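Local coordinates for protein alpha-galactosidase 1 (Saccharomyces cerevisiae, PDB 3LRK) that hydrolyses terminal, non-reducing alpha-D-galactose residues from alpha-D-galactosides as a secreted homotetrameric glycoside hydrolase of family 27, at residues V332-D336 with G363-R367; Y394-N399 with T437-Q442; Y167-S171 with Y183-N187; R55-L59 with I409-N413; S20-L26 with S198-N202. The protein carries 1 engineered substitution. All blocks are in the same frame, centred on the assembly; numbering follows the deposited sequence.

Interaction 1: residues V332-D336 with G363-R367; sequences VSDTD and GSVSR
Ser364 N donates to Asp334 O at 2.9 Å, a sound backbone bond that joins two loops at the surface of the C-terminal antiparallel sheet. Asp334 sits at the centre of an inverse gamma turn, which puts a sharp kink in the chain after strand 325-331; the other loop leads from strand 355-361 into strand 367-371. Ser364 adds a second, weak tie through its side chain, OG to Thr335 O at 3.2 Å, its hydroxyl placed between its own backbone N and carbonyl carbon.

The charged end of Asp334 turns the other way, to Arg367. Asp334 OD2 receives Arg367 NH1 at 3.0 Å, with 150° at the hydrogen. The oxygen is met on its anti side and lies close to the guanidinium plane, yet the carboxylate and guanidinium planes are 55° apart, so a single N-H makes the salt bridge, not a flat two-pronged pair. A bend at chi3 of Arg367 brings the guanidinium here, where Val332 CG1 covers one face, offset toward the rim, at 3.8 Å from NH2. Close by, Val365 CG2 rests 3.9 Å from Asp334 OD1. Gly363 CA packs 3.4 Å from Asp334 O, and a side chain on it would press against Val332 CG2.

Replacing Arg367 with a leucine would probably leave the Asp334 carboxylate without its charged mate across the contact and Val332 CG1 without its flat cover. The chemistry thus divides in two: one sound and one weak neutral bond to main-chain oxygens join the two loops at Ser364, and one lateral ion pair with an aliphatic lid closes the end beside Val332.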
# COMPACT_ATOMS: atom_id res chain seq x y z
N VAL A 332 2.41 26.17 -9.13
CA VAL A 332 2.70 27.61 -9.21
C VAL A 332 2.49 28.31 -7.86
O VAL A 332 1.74 27.82 -7.00
CB VAL A 332 1.89 28.32 -10.33
CG1 VAL A 332 2.22 27.74 -11.71
CG2 VAL A 332 0.39 28.27 -10.07
N SER A 333 3.13 29.46 -7.68
CA SER A 333 3.01 30.21 -6.43
C SER A 333 1.67 30.95 -6.32
O SER A 333 1.28 31.37 -5.24
CB SER A 333 4.19 31.18 -6.25
OG SER A 333 4.29 32.07 -7.35
N ASP A 334 0.98 31.10 -7.45
CA ASP A 334 -0.34 31.73 -7.49
C ASP A 334 -1.41 30.72 -7.08
O ASP A 334 -1.98 30.02 -7.92
CB ASP A 334 -0.61 32.28 -8.90
CG ASP A 334 0.47 33.25 -9.35
OD1 ASP A 334 0.59 34.34 -8.73
OD2 ASP A 334 1.20 32.91 -10.31
N THR A 335 -1.67 30.66 -5.78
CA THR A 335 -2.61 29.69 -5.22
C THR A 335 -3.90 30.36 -4.77
O THR A 335 -3.94 31.55 -4.45
CB THR A 335 -1.98 28.90 -4.05
OG1 THR A 335 -1.50 29.80 -3.05
CG2 THR A 335 -0.83 28.01 -4.55
N ASP A 336 -4.98 29.57 -4.75
CA ASP A 336 -6.30 30.08 -4.41
C ASP A 336 -6.52 30.03 -2.89
O ASP A 336 -5.59 29.73 -2.14
CB ASP A 336 -7.38 29.31 -5.18
CG ASP A 336 -7.39 27.81 -4.86
OD1 ASP A 336 -6.86 27.38 -3.80
OD2 ASP A 336 -7.97 27.06 -5.67
N GLY A 363 -3.92 27.89 -11.72
CA GLY A 363 -3.46 28.93 -10.78
C GLY A 363 -4.52 30.00 -10.54
O GLY A 363 -5.52 30.07 -11.25
N SER A 364 -4.28 30.83 -9.53
CA SER A 364 -5.28 31.81 -9.06
C SER A 364 -5.33 33.12 -9.86
O SER A 364 -6.26 33.92 -9.71
CB SER A 364 -5.04 32.12 -7.58
OG SER A 364 -3.77 32.73 -7.41
N VAL A 365 -4.34 33.33 -10.72
CA VAL A 365 -4.26 34.55 -11.51
C VAL A 365 -4.12 34.20 -12.99
O VAL A 365 -3.65 33.11 -13.33
CB VAL A 365 -3.07 35.46 -11.07
CG1 VAL A 365 -3.18 36.83 -11.71
CG2 VAL A 365 -3.02 35.62 -9.57
N SER A 366 -4.54 35.12 -13.84
CA SER A 366 -4.31 35.04 -15.28
C SER A 366 -2.81 34.97 -15.51
O SER A 366 -2.06 35.71 -14.88
CB SER A 366 -4.90 36.27 -15.96
OG SER A 366 -4.78 36.18 -17.37
N ARG A 367 -2.38 34.09 -16.40
CA ARG A 367 -0.95 33.96 -16.68
C ARG A 367 -0.70 33.67 -18.16
O ARG A 367 -1.55 33.09 -18.84
CB ARG A 367 -0.30 32.90 -15.79
CG ARG A 367 -0.36 31.48 -16.34
CD ARG A 367 0.05 30.44 -15.32
NE ARG A 367 1.45 30.51 -14.91
CZ ARG A 367 1.87 30.92 -13.71
NH1 ARG A 367 0.99 31.30 -12.79
NH2 ARG A 367 3.17 30.94 -13.43

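Interaction 2: residues Y394-N399 with T437-Q442; sequences YDLWAN and TRLFGQ
Asp395 and Gln442 form an antiparallel hydrogen-bonded pair at the edge of the C-terminal sheet, where strand 391-395 ends and strand 442-447 begins directly after the weakly bonded helix 437-440. The main-chain bonds are the firmest evidence for the register: Asp395 N reaches Gln442 O at 2.8 Å with 163° at the hydrogen, and Gln442 N returns to Asp395 O at a longer 3.3 Å. Asp395 O is gripped twice, because Ala398 N, closing a type I turn, reaches it from the opposite face of its carbonyl plane.

Two CA-H...O contacts extend the pairing, from Tyr394 CA to Gln442 O and from Gly441 CA to Asp395 O. Gly441 has positive phi (74°) as it leaves the helix, and a side chain here would run into Asp395 O. Within the turn, Asp395 OD1 accepts from Trp397 N at 2.8 Å, an Asx turn. The CG of Asp395 lies opposite its backbone N (chi1 -178°), a torsion that carries the carboxylate away from Gln442 and back over its own chain.

Apolar contacts flank the bridge. Ala398 CB meets Gln442 CB at 3.5 Å, while Tyr394 CD2 touches Phe440 CB at 4.1 Å. Leu396 continues inward onto helix 310-316 of the barrel domain. Polar and aromatic neighbours follow: Gly441 O lies at the Tyr394 ring edge, the Phe440 ring makes a cation-pi contact with Arg468, and the Asn399 and Gln442 amides cross almost perpendicularly. Phe440 O is buried with no hydrogen-bonding partner in the model; Tyr394 CB lies 3.3 Å from it and Leu396 CD2 lies 3.8 Å from it.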
# COMPACT_ATOMS: atom_id res chain seq x y z
N TYR A 394 -6.39 26.24 -34.26
CA TYR A 394 -7.80 26.58 -34.17
C TYR A 394 -8.22 26.70 -32.71
O TYR A 394 -7.92 25.81 -31.90
CB TYR A 394 -8.65 25.53 -34.87
CG TYR A 394 -8.58 25.56 -36.38
CD1 TYR A 394 -7.47 25.07 -37.06
CD2 TYR A 394 -9.65 26.07 -37.13
CE1 TYR A 394 -7.41 25.10 -38.46
CE2 TYR A 394 -9.59 26.10 -38.52
CZ TYR A 394 -8.48 25.61 -39.18
OH TYR A 394 -8.42 25.64 -40.55
N ASP A 395 -8.92 27.78 -32.38
CA ASP A 395 -9.49 28.00 -31.05
C ASP A 395 -10.83 27.28 -30.99
O ASP A 395 -11.80 27.70 -31.64
CB ASP A 395 -9.66 29.50 -30.77
CG ASP A 395 -10.20 29.81 -29.36
OD1 ASP A 395 -10.65 28.88 -28.64
OD2 ASP A 395 -10.19 31.00 -28.97
N LEU A 396 -10.89 26.20 -30.20
CA LEU A 396 -12.11 25.39 -30.09
C LEU A 396 -13.24 26.10 -29.34
O LEU A 396 -14.39 25.65 -29.39
CB LEU A 396 -11.80 24.03 -29.45
CG LEU A 396 -10.93 23.06 -30.27
CD1 LEU A 396 -10.37 21.92 -29.41
CD2 LEU A 396 -11.67 22.49 -31.47
N TRP A 397 -12.93 27.21 -28.67
CA TRP A 397 -13.96 27.99 -27.97
C TRP A 397 -14.51 29.19 -28.76
O TRP A 397 -15.47 29.84 -28.33
CB TRP A 397 -13.52 28.36 -26.55
CG TRP A 397 -13.70 27.18 -25.63
CD1 TRP A 397 -12.72 26.37 -25.13
CD2 TRP A 397 -14.94 26.65 -25.16
NE1 TRP A 397 -13.28 25.37 -24.36
CE2 TRP A 397 -14.64 25.52 -24.36
CE3 TRP A 397 -16.29 27.01 -25.33
CZ2 TRP A 397 -15.63 24.76 -23.74
CZ3 TRP A 397 -17.28 26.25 -24.71
CH2 TRP A 397 -16.94 25.14 -23.92
N ALA A 398 -13.92 29.44 -29.92
CA ALA A 398 -14.43 30.45 -30.85
C ALA A 398 -15.83 30.08 -31.33
O ALA A 398 -16.18 28.89 -31.41
CB ALA A 398 -13.50 30.61 -32.02
N ASN A 399 -16.63 31.10 -31.63
CA ASN A 399 -17.98 30.91 -32.17
C ASN A 399 -18.93 30.17 -31.22
O ASN A 399 -19.82 29.46 -31.66
CB ASN A 399 -17.94 30.21 -33.54
CG ASN A 399 -17.00 30.88 -34.52
OD1 ASN A 399 -16.81 32.10 -34.48
ND2 ASN A 399 -16.42 30.09 -35.41
N THR A 437 -17.26 24.34 -40.33
CA THR A 437 -16.72 25.41 -39.50
C THR A 437 -17.14 25.28 -38.02
O THR A 437 -16.37 25.61 -37.11
CB THR A 437 -17.13 26.80 -40.07
OG1 THR A 437 -16.65 26.92 -41.42
CG2 THR A 437 -16.55 27.95 -39.24
N ARG A 438 -18.35 24.78 -37.81
CA ARG A 438 -18.90 24.65 -36.46
C ARG A 438 -18.17 23.62 -35.59
O ARG A 438 -18.26 23.67 -34.36
CB ARG A 438 -20.40 24.35 -36.52
CG ARG A 438 -21.21 25.46 -37.19
CD ARG A 438 -22.70 25.16 -37.19
NE ARG A 438 -23.05 23.89 -37.84
CZ ARG A 438 -23.10 23.70 -39.16
NH1 ARG A 438 -22.81 24.69 -40.00
NH2 ARG A 438 -23.43 22.51 -39.64
N LEU A 439 -17.45 22.70 -36.23
CA LEU A 439 -16.74 21.63 -35.50
C LEU A 439 -15.24 21.89 -35.29
O LEU A 439 -14.58 21.12 -34.58
CB LEU A 439 -16.96 20.27 -36.19
CG LEU A 439 -18.38 19.79 -36.49
CD1 LEU A 439 -18.34 18.39 -37.06
CD2 LEU A 439 -19.28 19.83 -35.25
N PHE A 440 -14.70 22.94 -35.89
CA PHE A 440 -13.27 23.22 -35.80
C PHE A 440 -12.92 24.47 -35.00
O PHE A 440 -11.77 24.64 -34.58
CB PHE A 440 -12.63 23.28 -37.19
CG PHE A 440 -12.46 21.93 -37.84
CD1 PHE A 440 -13.38 21.48 -38.78
CD2 PHE A 440 -11.38 21.11 -37.49
CE1 PHE A 440 -13.23 20.23 -39.37
CE2 PHE A 440 -11.23 19.86 -38.07
CZ PHE A 440 -12.15 19.42 -39.02
N GLY A 441 -13.92 25.31 -34.76
CA GLY A 441 -13.69 26.63 -34.18
C GLY A 441 -13.08 27.55 -35.23
O GLY A 441 -13.32 27.39 -36.43
N GLN A 442 -12.28 28.50 -34.77
CA GLN A 442 -11.70 29.52 -35.65
C GLN A 442 -10.18 29.44 -35.68
O GLN A 442 -9.53 29.38 -34.64
CB GLN A 442 -12.15 30.91 -35.19
CG GLN A 442 -11.78 32.05 -36.12
CD GLN A 442 -12.93 32.50 -37.01
OE1 GLN A 442 -13.91 31.77 -37.24
NE2 GLN A 442 -12.81 33.72 -37.53

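Interaction 3: residues Y167-S171 with Y183-N187; sequences YKAMS and YSLCN
The side chains of Tyr167 and Tyr183 cross at about a right angle, their ring planes roughly 45° apart, with Tyr183 OH in the plane of the Tyr167 ring at its edge, 3.6 Å from CD2. One face of the Tyr183 ring carries Leu185 CD1, offset toward the rim; Met170 CG lies 3.8 Å from CE1 of this ring, and Ser171 CB is 3.6 Å from CE2. Leu185 CG also touches Tyr167 CD2 at 4.0 Å, so Leu185 touches both tyrosines.

The polar link is short: Tyr183 OH donates to Tyr167 O at 2.6 Å, in the carbonyl plane and on a lone pair. Ser171 N takes the same oxygen as a helical bond. Tyr183 is aimed at the helix by its CG lying opposite the backbone N (chi1 -175°). Beyond it, Asn187 CB sits 3.3 Å from Tyr167 OH, whose own strong partner is Asp149 O, the main chain of the nucleophile.

A phenylalanine in place of Tyr183 would probably leave Tyr167 O with its helical donor alone and a gap beside Met170 CB. In this beta-alpha-beta unit of the barrel, a buried phenol joins helix 160-177 to strand 182-185 by adding a second donor to a carbonyl already bonded in the helix.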
# COMPACT_ATOMS: atom_id res chain seq x y z
N TYR A 167 -18.86 -7.37 -10.56
CA TYR A 167 -19.32 -6.59 -11.71
C TYR A 167 -19.60 -7.43 -12.96
O TYR A 167 -20.55 -7.13 -13.71
CB TYR A 167 -18.42 -5.37 -11.97
CG TYR A 167 -18.70 -4.33 -10.92
CD1 TYR A 167 -17.83 -4.13 -9.85
CD2 TYR A 167 -19.90 -3.61 -10.96
CE1 TYR A 167 -18.15 -3.20 -8.84
CE2 TYR A 167 -20.21 -2.70 -9.98
CZ TYR A 167 -19.34 -2.48 -8.93
OH TYR A 167 -19.69 -1.56 -7.98
N LYS A 168 -18.81 -8.50 -13.14
CA LYS A 168 -19.07 -9.50 -14.17
C LYS A 168 -20.40 -10.23 -13.99
O LYS A 168 -21.07 -10.54 -14.98
CB LYS A 168 -17.92 -10.52 -14.30
CG LYS A 168 -18.10 -11.50 -15.47
CD LYS A 168 -16.85 -12.32 -15.73
CE LYS A 168 -17.03 -13.21 -16.96
NZ LYS A 168 -17.90 -14.40 -16.66
N ALA A 169 -20.78 -10.51 -12.75
CA ALA A 169 -22.08 -11.13 -12.47
C ALA A 169 -23.24 -10.36 -13.12
O ALA A 169 -24.12 -10.98 -13.73
CB ALA A 169 -22.31 -11.31 -10.94
N MET A 170 -23.24 -9.03 -13.01
CA MET A 170 -24.30 -8.24 -13.66
C MET A 170 -24.10 -8.09 -15.18
O MET A 170 -25.08 -8.09 -15.94
CB MET A 170 -24.48 -6.86 -13.00
CG MET A 170 -25.57 -5.99 -13.64
SD MET A 170 -27.18 -6.77 -13.67
CE MET A 170 -27.79 -6.33 -12.04
N SER A 171 -22.85 -7.99 -15.62
CA SER A 171 -22.52 -7.98 -17.06
C SER A 171 -23.13 -9.20 -17.76
O SER A 171 -23.82 -9.06 -18.79
CB SER A 171 -21.01 -7.96 -17.26
OG SER A 171 -20.67 -7.80 -18.63
N TYR A 183 -23.48 -0.72 -20.35
CA TYR A 183 -23.20 -1.05 -18.94
C TYR A 183 -22.15 -0.10 -18.35
O TYR A 183 -20.97 -0.14 -18.72
CB TYR A 183 -22.80 -2.53 -18.84
CG TYR A 183 -22.58 -3.10 -17.44
CD1 TYR A 183 -23.42 -2.78 -16.36
CD2 TYR A 183 -21.55 -4.02 -17.22
CE1 TYR A 183 -23.20 -3.34 -15.07
CE2 TYR A 183 -21.33 -4.59 -15.97
CZ TYR A 183 -22.14 -4.26 -14.90
OH TYR A 183 -21.86 -4.84 -13.69
N SER A 184 -22.61 0.75 -17.43
CA SER A 184 -21.82 1.80 -16.81
C SER A 184 -21.48 1.41 -15.37
O SER A 184 -22.36 1.32 -14.53
CB SER A 184 -22.60 3.13 -16.85
OG SER A 184 -22.10 4.10 -15.94
N LEU A 185 -20.20 1.16 -15.11
CA LEU A 185 -19.74 0.82 -13.76
C LEU A 185 -19.63 2.04 -12.87
O LEU A 185 -19.21 3.11 -13.31
CB LEU A 185 -18.38 0.12 -13.83
CG LEU A 185 -18.28 -1.41 -13.91
CD1 LEU A 185 -19.40 -2.09 -14.68
CD2 LEU A 185 -16.90 -1.90 -14.36
N CYS A 186 -20.02 1.89 -11.60
CA CYS A 186 -19.88 2.97 -10.64
C CYS A 186 -19.26 2.41 -9.36
O CYS A 186 -19.93 2.33 -8.34
CB CYS A 186 -21.24 3.63 -10.34
SG CYS A 186 -21.17 5.13 -9.31
N ASN A 187 -17.99 2.02 -9.44
CA ASN A 187 -17.27 1.57 -8.27
C ASN A 187 -16.11 2.48 -7.86
O ASN A 187 -15.26 2.07 -7.07
CB ASN A 187 -16.82 0.09 -8.41
CG ASN A 187 -15.45 -0.06 -9.06
OD1 ASN A 187 -15.10 0.66 -10.01
ND2 ASN A 187 -14.66 -1.01 -8.56

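Interaction 4: residues R55-L59 with I409-N413; sequences RISDL and ILGRN
Arg55 holds Leu410 O with both terminal nitrogens, NH1 and NH2 each at 3.0 Å, an end-on grip on a single oxygen that lies exactly in the guanidinium plane. This is the close part of the contact. Leu59 CD2 supports one face of the guanidinium and reaches on to Ile409 CG2 at 3.9 Å and Leu410 CD2 at 3.9 Å. Leu410 CD2 also approaches Arg55 NH2 at 3.5 Å. A kink at chi2 (71°) swings the arginine across to the other helix, and its NE is taken by Val296 O, further fixing its rotation.

The exposed side is looser. Arg412 brings NH2 over the opposite face of the Arg55 guanidinium, offset toward the rim, the planes 30° apart, and the two NH1 atoms are 3.5 Å apart without a bond. The like charges are probably tempered by the carbonyl end of helix 403-410 and, at longer range, by Asp58.

Arg412, with positive phi, is the C-prime residue of a Schellman motif, in which Asn413 N returns to Ala408 O; this helix end, gripped by an arginine at Leu410 O, joins helix 46-58 of the TIM barrel to the C-terminal domain.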
# COMPACT_ATOMS: atom_id res chain seq x y z
N ARG A 55 -37.42 19.03 -22.63
CA ARG A 55 -36.54 20.20 -22.59
C ARG A 55 -35.20 19.94 -23.28
O ARG A 55 -34.74 20.77 -24.04
CB ARG A 55 -36.33 20.66 -21.14
CG ARG A 55 -35.35 21.81 -20.92
CD ARG A 55 -35.88 23.15 -21.41
NE ARG A 55 -35.24 24.28 -20.72
CZ ARG A 55 -35.42 25.56 -21.04
NH1 ARG A 55 -36.20 25.92 -22.05
NH2 ARG A 55 -34.80 26.50 -20.33
N ILE A 56 -34.60 18.77 -23.04
CA ILE A 56 -33.32 18.41 -23.67
C ILE A 56 -33.48 18.27 -25.19
O ILE A 56 -32.61 18.68 -25.96
CB ILE A 56 -32.69 17.14 -23.03
CG1 ILE A 56 -32.25 17.46 -21.59
CG2 ILE A 56 -31.51 16.61 -23.86
CD1 ILE A 56 -31.71 16.28 -20.82
N SER A 57 -34.60 17.69 -25.61
CA SER A 57 -34.96 17.65 -27.02
C SER A 57 -35.11 19.07 -27.60
O SER A 57 -34.47 19.41 -28.60
CB SER A 57 -36.25 16.84 -27.22
OG SER A 57 -36.49 16.60 -28.60
N ASP A 58 -35.95 19.89 -26.96
CA ASP A 58 -36.29 21.23 -27.49
C ASP A 58 -35.09 22.18 -27.53
O ASP A 58 -34.98 23.00 -28.45
CB ASP A 58 -37.45 21.86 -26.72
CG ASP A 58 -38.77 21.13 -26.92
OD1 ASP A 58 -38.91 20.38 -27.92
OD2 ASP A 58 -39.67 21.30 -26.07
N LEU A 59 -34.17 22.04 -26.57
CA LEU A 59 -32.92 22.82 -26.58
C LEU A 59 -31.92 22.37 -27.65
O LEU A 59 -30.87 22.98 -27.83
CB LEU A 59 -32.25 22.84 -25.19
CG LEU A 59 -33.02 23.48 -24.03
CD1 LEU A 59 -32.25 23.30 -22.71
CD2 LEU A 59 -33.35 24.97 -24.28
N ILE A 409 -32.92 31.29 -26.43
CA ILE A 409 -33.30 29.89 -26.62
C ILE A 409 -33.89 29.30 -25.33
O ILE A 409 -34.96 28.68 -25.36
CB ILE A 409 -32.13 29.01 -27.12
CG1 ILE A 409 -31.73 29.41 -28.55
CG2 ILE A 409 -32.51 27.52 -27.07
CD1 ILE A 409 -30.32 29.00 -28.94
N LEU A 410 -33.22 29.52 -24.20
CA LEU A 410 -33.69 29.02 -22.91
C LEU A 410 -35.04 29.60 -22.49
O LEU A 410 -35.82 28.91 -21.82
CB LEU A 410 -32.66 29.28 -21.81
CG LEU A 410 -31.36 28.48 -21.88
CD1 LEU A 410 -30.31 29.16 -21.03
CD2 LEU A 410 -31.56 27.01 -21.48
N GLY A 411 -35.30 30.85 -22.87
CA GLY A 411 -36.57 31.52 -22.55
C GLY A 411 -37.68 31.22 -23.54
O GLY A 411 -38.77 31.82 -23.46
N ARG A 412 -37.41 30.28 -24.45
CA ARG A 412 -38.35 29.84 -25.49
C ARG A 412 -38.79 30.95 -26.45
O ARG A 412 -39.90 30.94 -26.98
CB ARG A 412 -39.57 29.12 -24.89
CG ARG A 412 -39.22 28.00 -23.91
CD ARG A 412 -40.43 27.61 -23.08
NE ARG A 412 -40.08 27.39 -21.68
CZ ARG A 412 -39.69 26.22 -21.17
NH1 ARG A 412 -39.61 25.14 -21.94
NH2 ARG A 412 -39.39 26.14 -19.88
N ASN A 413 -37.90 31.92 -26.68
CA ASN A 413 -38.15 32.99 -27.63
C ASN A 413 -37.46 32.73 -28.97
O ASN A 413 -37.88 33.27 -30.01
CB ASN A 413 -37.76 34.34 -27.04
CG ASN A 413 -38.74 34.80 -25.95
OD1 ASN A 413 -39.94 34.93 -26.18
ND2 ASN A 413 -38.21 35.05 -24.75

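Interaction 5: residues S20-L26 with S198-N202; sequences SPSYNGL and SGIAN
The backbones of Tyr23 and Gly199 come within 5.5 Å at their CA atoms, two irregular loops joined through water 1, which accepts from Tyr23 N at 3.1 Å and donates to Ser198 O at 2.6 Å.

The Tyr23 ring lies flat on the Ile200-Ala201 peptide: Ile200 C stands over the ring centre and Ala201 N toward the rim, with Tyr23 CZ 3.2 Å from Ile200 O. The opposite face is covered by its neighbour Asn24 CB, so the ring is sandwiched between chain segments.

Beside it, two asparagine amides pair reciprocally. Asn202 ND2 gives to Asn24 OD1 at 2.8 Å, nearly straight, and Asn24 ND2 gives to Asn202 OD1 at 2.8 Å, in the carbonyl plane on a lone pair. The amide planes are 30° apart. Asn24 CG sits between its backbone N and carbonyl carbon (chi1 64°), a torsion that also lets OD1 accept Leu26 N on the other side of its plane from Asn202. Asn202 is committed further, its OD1 to Tyr183 N and its ND2 to Gly256 O. Ser22 OG closes the loop on itself, donating to Leu26 O at 2.6 Å.

Ser20 and Ser198 both pack on Tyr152 of a neighbouring subunit. Asn24 makes an Asx turn, and its amide pair fastens the N-terminal loop just before strand 203-205, at the N-terminal end of the TIM-barrel strands, away from the catalytic end.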
# COMPACT_ATOMS: atom_id res chain seq x y z
N SER A 20 -8.78 -3.32 -27.86
CA SER A 20 -9.56 -4.54 -27.85
C SER A 20 -10.91 -4.12 -28.43
O SER A 20 -11.26 -2.94 -28.35
CB SER A 20 -9.72 -5.07 -26.41
OG SER A 20 -10.57 -4.24 -25.61
N PRO A 21 -11.66 -5.07 -29.03
CA PRO A 21 -13.00 -4.70 -29.48
C PRO A 21 -13.92 -4.37 -28.31
O PRO A 21 -13.67 -4.84 -27.19
CB PRO A 21 -13.51 -5.96 -30.20
CG PRO A 21 -12.68 -7.09 -29.66
CD PRO A 21 -11.34 -6.48 -29.32
N SER A 22 -14.95 -3.56 -28.56
CA SER A 22 -15.99 -3.34 -27.57
C SER A 22 -16.56 -4.70 -27.15
O SER A 22 -16.88 -5.52 -28.00
CB SER A 22 -17.10 -2.47 -28.16
OG SER A 22 -18.22 -2.45 -27.29
N TYR A 23 -16.69 -4.96 -25.85
CA TYR A 23 -17.18 -6.27 -25.39
C TYR A 23 -18.61 -6.62 -25.86
O TYR A 23 -18.95 -7.79 -26.03
CB TYR A 23 -17.02 -6.41 -23.86
CG TYR A 23 -18.26 -6.01 -23.06
CD1 TYR A 23 -19.08 -6.98 -22.49
CD2 TYR A 23 -18.60 -4.67 -22.89
CE1 TYR A 23 -20.23 -6.63 -21.76
CE2 TYR A 23 -19.75 -4.30 -22.16
CZ TYR A 23 -20.55 -5.29 -21.59
OH TYR A 23 -21.68 -4.95 -20.89
N ASN A 24 -19.44 -5.60 -26.07
CA ASN A 24 -20.85 -5.80 -26.45
C ASN A 24 -21.28 -5.02 -27.69
O ASN A 24 -22.48 -4.99 -28.01
CB ASN A 24 -21.79 -5.45 -25.28
CG ASN A 24 -21.72 -3.99 -24.89
OD1 ASN A 24 -20.89 -3.24 -25.41
ND2 ASN A 24 -22.60 -3.56 -23.97
N GLY A 25 -20.33 -4.35 -28.33
CA GLY A 25 -20.59 -3.54 -29.52
C GLY A 25 -21.03 -2.11 -29.25
O GLY A 25 -21.14 -1.32 -30.18
N LEU A 26 -21.28 -1.77 -27.98
CA LEU A 26 -21.66 -0.40 -27.61
C LEU A 26 -20.47 0.42 -27.10
O LEU A 26 -19.36 -0.10 -26.97
CB LEU A 26 -22.80 -0.43 -26.57
CG LEU A 26 -24.12 -1.06 -27.01
CD1 LEU A 26 -25.06 -1.30 -25.82
CD2 LEU A 26 -24.81 -0.20 -28.10
N SER A 198 -12.83 -3.18 -19.20
CA SER A 198 -13.12 -3.22 -20.65
C SER A 198 -13.80 -4.50 -21.14
O SER A 198 -14.67 -4.45 -22.03
CB SER A 198 -11.87 -2.91 -21.48
OG SER A 198 -10.94 -3.97 -21.43
N GLY A 199 -13.42 -5.64 -20.57
CA GLY A 199 -13.95 -6.93 -20.99
C GLY A 199 -15.36 -7.25 -20.55
O GLY A 199 -15.97 -8.22 -21.02
N ILE A 200 -15.90 -6.43 -19.64
CA ILE A 200 -17.23 -6.67 -19.08
C ILE A 200 -18.15 -5.43 -19.05
O ILE A 200 -19.31 -5.55 -18.66
CB ILE A 200 -17.14 -7.23 -17.63
CG1 ILE A 200 -16.43 -6.22 -16.70
CG2 ILE A 200 -16.43 -8.61 -17.60
CD1 ILE A 200 -16.59 -6.56 -15.17
N ALA A 201 -17.64 -4.25 -19.41
CA ALA A 201 -18.39 -2.99 -19.30
C ALA A 201 -18.00 -1.96 -20.36
O ALA A 201 -16.94 -2.06 -20.96
CB ALA A 201 -18.22 -2.39 -17.90
N ASN A 202 -18.86 -0.95 -20.54
CA ASN A 202 -18.64 0.12 -21.51
C ASN A 202 -17.99 1.38 -20.94
O ASN A 202 -17.38 2.16 -21.67
CB ASN A 202 -19.97 0.47 -22.19
CG ASN A 202 -20.49 -0.66 -23.05
OD1 ASN A 202 -21.61 -1.14 -22.86
ND2 ASN A 202 -19.67 -1.10 -24.01
O HOH W 1 -15.57 -2.87 -23.90

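Interactions 3 and 5 form one continuous patch of the barrel, their centres 12 Å apart: Ser171 OG lies 2.6 Å from Ile200 O and Tyr183 O lies 2.9 Å from Asn202 N, probable hydrogen bonds. Interaction 3 is the closest of the five to the catalytic centre; the Cys186 side chain is about 4 Å from that of the nucleophile Asp149 and about 3 Å from that of Arg205, a substrate-binding residue. Interactions 1 and 2 belong to the C-terminal sheet, with centres 27 Å apart and nearest atoms about 13 Å apart. Interaction 4 joins the two domains, its nearest atoms about 11 Å from interaction 2 and about 16 Å from interaction 3.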